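Local coordinates for 5-carboxymethyl-2-hydroxymuconate semialdehyde dehydrogenase (Thermus thermophilus, PDB 2D4E), which probably oxidises 5-carboxymethyl-2-hydroxymuconate semialdehyde to the corresponding acid with NAD as the electron acceptor, as a tetrameric member of the aldehyde dehydrogenase family, at residues I168-N173 against V193-A198. Residues are numbered along the deposited sequence; the frame is centred on the assembly and turned at random.
With NAD (nicotinamide-adenine-dinucleotide), chain K.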
loop_
_atom_site.group_PDB
_atom_site.type_symbol
_atom_site.label_atom_id
_atom_site.label_comp_id
_atom_site.label_asym_id
_atom_site.label_seq_id
_atom_site.Cartn_x
_atom_site.Cartn_y
_atom_site.Cartn_z
ATOM N N ILE C 168 -25.044 11.017 -10.682
ATOM C CA ILE C 168 -24.462 12.058 -9.839
ATOM C C ILE C 168 -25.488 13.149 -9.535
ATOM O O ILE C 168 -25.910 13.889 -10.426
ATOM C CB ILE C 168 -23.202 12.648 -10.549
ATOM C CG1 ILE C 168 -22.204 11.513 -10.809
ATOM C CG2 ILE C 168 -22.556 13.752 -9.712
ATOM C CD1 ILE C 168 -20.959 11.912 -11.585
ATOM N N ILE C 169 -25.897 13.226 -8.269
ATOM C CA ILE C 169 -26.893 14.201 -7.817
ATOM C C ILE C 169 -26.215 15.232 -6.900
ATOM O O ILE C 169 -25.738 14.900 -5.813
ATOM C CB ILE C 169 -28.040 13.468 -7.092
ATOM C CG1 ILE C 169 -28.587 12.360 -8.002
ATOM C CG2 ILE C 169 -29.145 14.423 -6.753
ATOM C CD1 ILE C 169 -29.656 11.497 -7.368
ATOM N N THR C 170 -26.190 16.486 -7.346
ATOM C CA THR C 170 -25.499 17.557 -6.628
ATOM C C THR C 170 -26.336 18.702 -6.053
ATOM O O THR C 170 -27.475 18.913 -6.456
ATOM C CB THR C 170 -24.429 18.140 -7.548
ATOM O OG1 THR C 170 -25.021 18.441 -8.820
ATOM C CG2 THR C 170 -23.312 17.128 -7.758
ATOM N N PRO C 171 -25.758 19.466 -5.104
ATOM C CA PRO C 171 -26.400 20.602 -4.429
ATOM C C PRO C 171 -26.288 21.930 -5.168
ATOM O O PRO C 171 -25.500 22.072 -6.103
ATOM C CB PRO C 171 -25.698 20.627 -3.079
ATOM C CG PRO C 171 -24.296 20.278 -3.460
ATOM C CD PRO C 171 -24.467 19.146 -4.460
ATOM N N TRP C 172 -27.064 22.914 -4.718
ATOM C CA TRP C 172 -27.098 24.226 -5.364
ATOM C C TRP C 172 -26.022 25.252 -5.025
ATOM O O TRP C 172 -25.880 26.234 -5.747
ATOM C CB TRP C 172 -28.466 24.887 -5.126
ATOM C CG TRP C 172 -28.876 24.975 -3.670
ATOM C CD1 TRP C 172 -29.824 24.221 -3.044
ATOM C CD2 TRP C 172 -28.330 25.846 -2.666
ATOM N NE1 TRP C 172 -29.905 24.563 -1.715
ATOM C CE2 TRP C 172 -28.999 25.556 -1.455
ATOM C CE3 TRP C 172 -27.340 26.839 -2.670
ATOM C CZ2 TRP C 172 -28.712 26.224 -0.255
ATOM C CZ3 TRP C 172 -27.054 27.506 -1.478
ATOM C CH2 TRP C 172 -27.740 27.192 -0.286
ATOM N N ASN C 173 -25.260 25.041 -3.958
ATOM C CA ASN C 173 -24.274 26.046 -3.565
ATOM C C ASN C 173 -23.022 26.178 -4.429
ATOM O O ASN C 173 -22.590 27.299 -4.708
ATOM C CB ASN C 173 -23.897 25.865 -2.083
ATOM C CG ASN C 173 -23.036 24.649 -1.835
ATOM O OD1 ASN C 173 -23.262 23.580 -2.406
ATOM N ND2 ASN C 173 -22.043 24.802 -0.964
ATOM N N VAL C 193 -21.674 8.518 -17.129
ATOM C CA VAL C 193 -22.355 9.393 -16.186
ATOM C C VAL C 193 -23.693 10.019 -16.577
ATOM O O VAL C 193 -23.955 10.303 -17.745
ATOM C CB VAL C 193 -21.394 10.550 -15.816
ATOM C CG1 VAL C 193 -22.085 11.560 -14.914
ATOM C CG2 VAL C 193 -20.135 9.983 -15.168
ATOM N N VAL C 194 -24.534 10.221 -15.568
ATOM C CA VAL C 194 -25.811 10.897 -15.728
ATOM C C VAL C 194 -25.872 11.881 -14.559
ATOM O O VAL C 194 -26.052 11.481 -13.407
ATOM C CB VAL C 194 -27.030 9.952 -15.639
ATOM C CG1 VAL C 194 -28.307 10.783 -15.692
ATOM C CG2 VAL C 194 -27.019 8.945 -16.787
ATOM N N LEU C 195 -25.706 13.163 -14.858
ATOM C CA LEU C 195 -25.734 14.207 -13.838
ATOM C C LEU C 195 -27.121 14.826 -13.660
ATOM O O LEU C 195 -27.807 15.124 -14.640
ATOM C CB LEU C 195 -24.728 15.303 -14.204
ATOM C CG LEU C 195 -24.718 16.592 -13.380
ATOM C CD1 LEU C 195 -24.220 16.302 -11.971
ATOM C CD2 LEU C 195 -23.825 17.621 -14.053
ATOM N N LYS C 196 -27.527 15.004 -12.403
ATOM C CA LYS C 196 -28.816 15.623 -12.072
ATOM C C LYS C 196 -28.474 16.714 -11.056
ATOM O O LYS C 196 -28.413 16.464 -9.854
ATOM C CB LYS C 196 -29.778 14.600 -11.442
ATOM C CG LYS C 196 -31.258 14.861 -11.727
ATOM C CD LYS C 196 -31.710 16.277 -11.332
ATOM C CE LYS C 196 -31.740 16.466 -9.817
ATOM N NZ LYS C 196 -32.034 17.874 -9.408
ATOM N N PRO C 197 -28.232 17.942 -11.536
ATOM C CA PRO C 197 -27.879 19.084 -10.684
ATOM C C PRO C 197 -29.028 19.752 -9.940
ATOM O O PRO C 197 -30.188 19.669 -10.347
ATOM C CB PRO C 197 -27.215 20.033 -11.667
ATOM C CG PRO C 197 -28.074 19.842 -12.893
ATOM C CD PRO C 197 -28.224 18.329 -12.960
ATOM N N ALA C 198 -28.686 20.429 -8.845
ATOM C CA ALA C 198 -29.670 21.139 -8.029
ATOM C C ALA C 198 -30.490 22.078 -8.907
ATOM O O ALA C 198 -29.941 22.774 -9.761
ATOM C CB ALA C 198 -28.968 21.931 -6.940
HETATM P PA NAD K . -30.747 18.745 -1.314
HETATM O O1A NAD K . -32.193 18.933 -1.272
HETATM O O2A NAD K . -30.335 17.472 -0.698
HETATM O O5B NAD K . -30.129 18.748 -2.815
HETATM C C5B NAD K . -29.101 17.828 -3.312
HETATM C C4B NAD K . -29.635 17.162 -4.561
HETATM O O4B NAD K . -30.666 16.272 -4.079
HETATM C C3B NAD K . -30.368 18.113 -5.548
HETATM O O3B NAD K . -29.813 17.995 -6.875
HETATM C C2B NAD K . -31.830 17.652 -5.434
HETATM O O2B NAD K . -32.582 17.833 -6.655
HETATM C C1B NAD K . -31.664 16.202 -5.029
HETATM N N9A NAD K . -32.851 15.665 -4.388
HETATM C C8A NAD K . -33.701 16.257 -3.471
HETATM N N7A NAD K . -34.722 15.458 -3.082
HETATM C C5A NAD K . -34.489 14.288 -3.805
HETATM C C6A NAD K . -35.205 13.034 -3.860
HETATM N N6A NAD K . -36.312 12.794 -3.152
HETATM N N1A NAD K . -34.685 12.062 -4.702
HETATM C C2A NAD K . -33.532 12.320 -5.439
HETATM N N3A NAD K . -32.815 13.434 -5.454
HETATM C C4A NAD K . -33.337 14.392 -4.615
HETATM O O3 NAD K . -30.116 19.949 -0.630
HETATM P PN NAD K . -29.156 21.162 -0.977
HETATM O O1N NAD K . -29.881 22.375 -0.548
HETATM O O2N NAD K . -28.782 21.092 -2.400
HETATM O O5D NAD K . -28.109 20.744 0.085
HETATM C C5D NAD K . -27.149 21.554 0.720
HETATM C C4D NAD K . -26.615 20.476 1.611
HETATM O O4D NAD K . -25.559 19.720 0.978
HETATM C C3D NAD K . -26.159 20.896 3.001
HETATM O O3D NAD K . -26.727 20.081 4.045
HETATM C C2D NAD K . -24.643 20.773 2.861
HETATM O O2D NAD K . -24.026 20.566 4.149
HETATM C C1D NAD K . -24.520 19.609 1.903
HETATM N N1N NAD K . -23.219 19.552 1.217
HETATM C C2N NAD K . -22.402 18.539 1.696
HETATM C C3N NAD K . -21.151 18.430 1.108
HETATM C C7N NAD K . -20.149 17.376 1.557
HETATM O O7N NAD K . -19.068 17.330 0.997
HETATM N N7N NAD K . -20.461 16.530 2.554
HETATM C C4N NAD K . -20.720 19.345 0.040
HETATM C C5N NAD K . -21.669 20.335 -0.347
HETATM C C6N NAD K . -22.918 20.501 0.185
HETATM O O HOH W 1 -25.633 21.000 -8.443
#
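I168 sets CG1 beside its backbone N (chi1 -58°) and extends the chain beyond it, which carries CD1 to V193 CG1 at 3.5 Å, while its other branch, CG2, meets CD1 of L195. Bends at chi2 and chi3 of K196 turn its amine forward, past the strand's end. Between these side chains two parallel strands pair: I168 N donates to V194 O, and K196 N to I168 O at 2.8 Å, an almost straight bond. The ladder then fades, T170 N reaching K196 O only weakly at 3.4 Å. Branched aliphatic residues suit the buried strands, I168 packing also on helix 175-188, the crossover of this Rossmann-like beta-alpha-beta unit. Beyond the strands a water takes over, donating to P171 O, accepting from A198 N and hydrogen-bonding T170 OG1. A198 is small enough for its CB to lie 3.5 Å from W172 CB, where the chain passes beneath the cofactor. The indole meets the rings of W200 and F411, with NE1 beside the phosphate oxygen NAD O1N. With an alanine here the indole is gone, which is likely to leave the phosphate more loosely held and a gap beside those rings. On the adenosine side, I169 CG2 lies against the ribose, at 3.5 Å from NAD C1B, whereas the ribose hydroxyl O3B gives its proton to T170 O. K196 NZ donates to NAD O2B at 2.8 Å and also to P197 O and G227 O. Lysine suits because one amine serves several acceptors; E199, whose carboxylate hydrogen-bonds NAD, would probably disfavour a phosphate on that ribose.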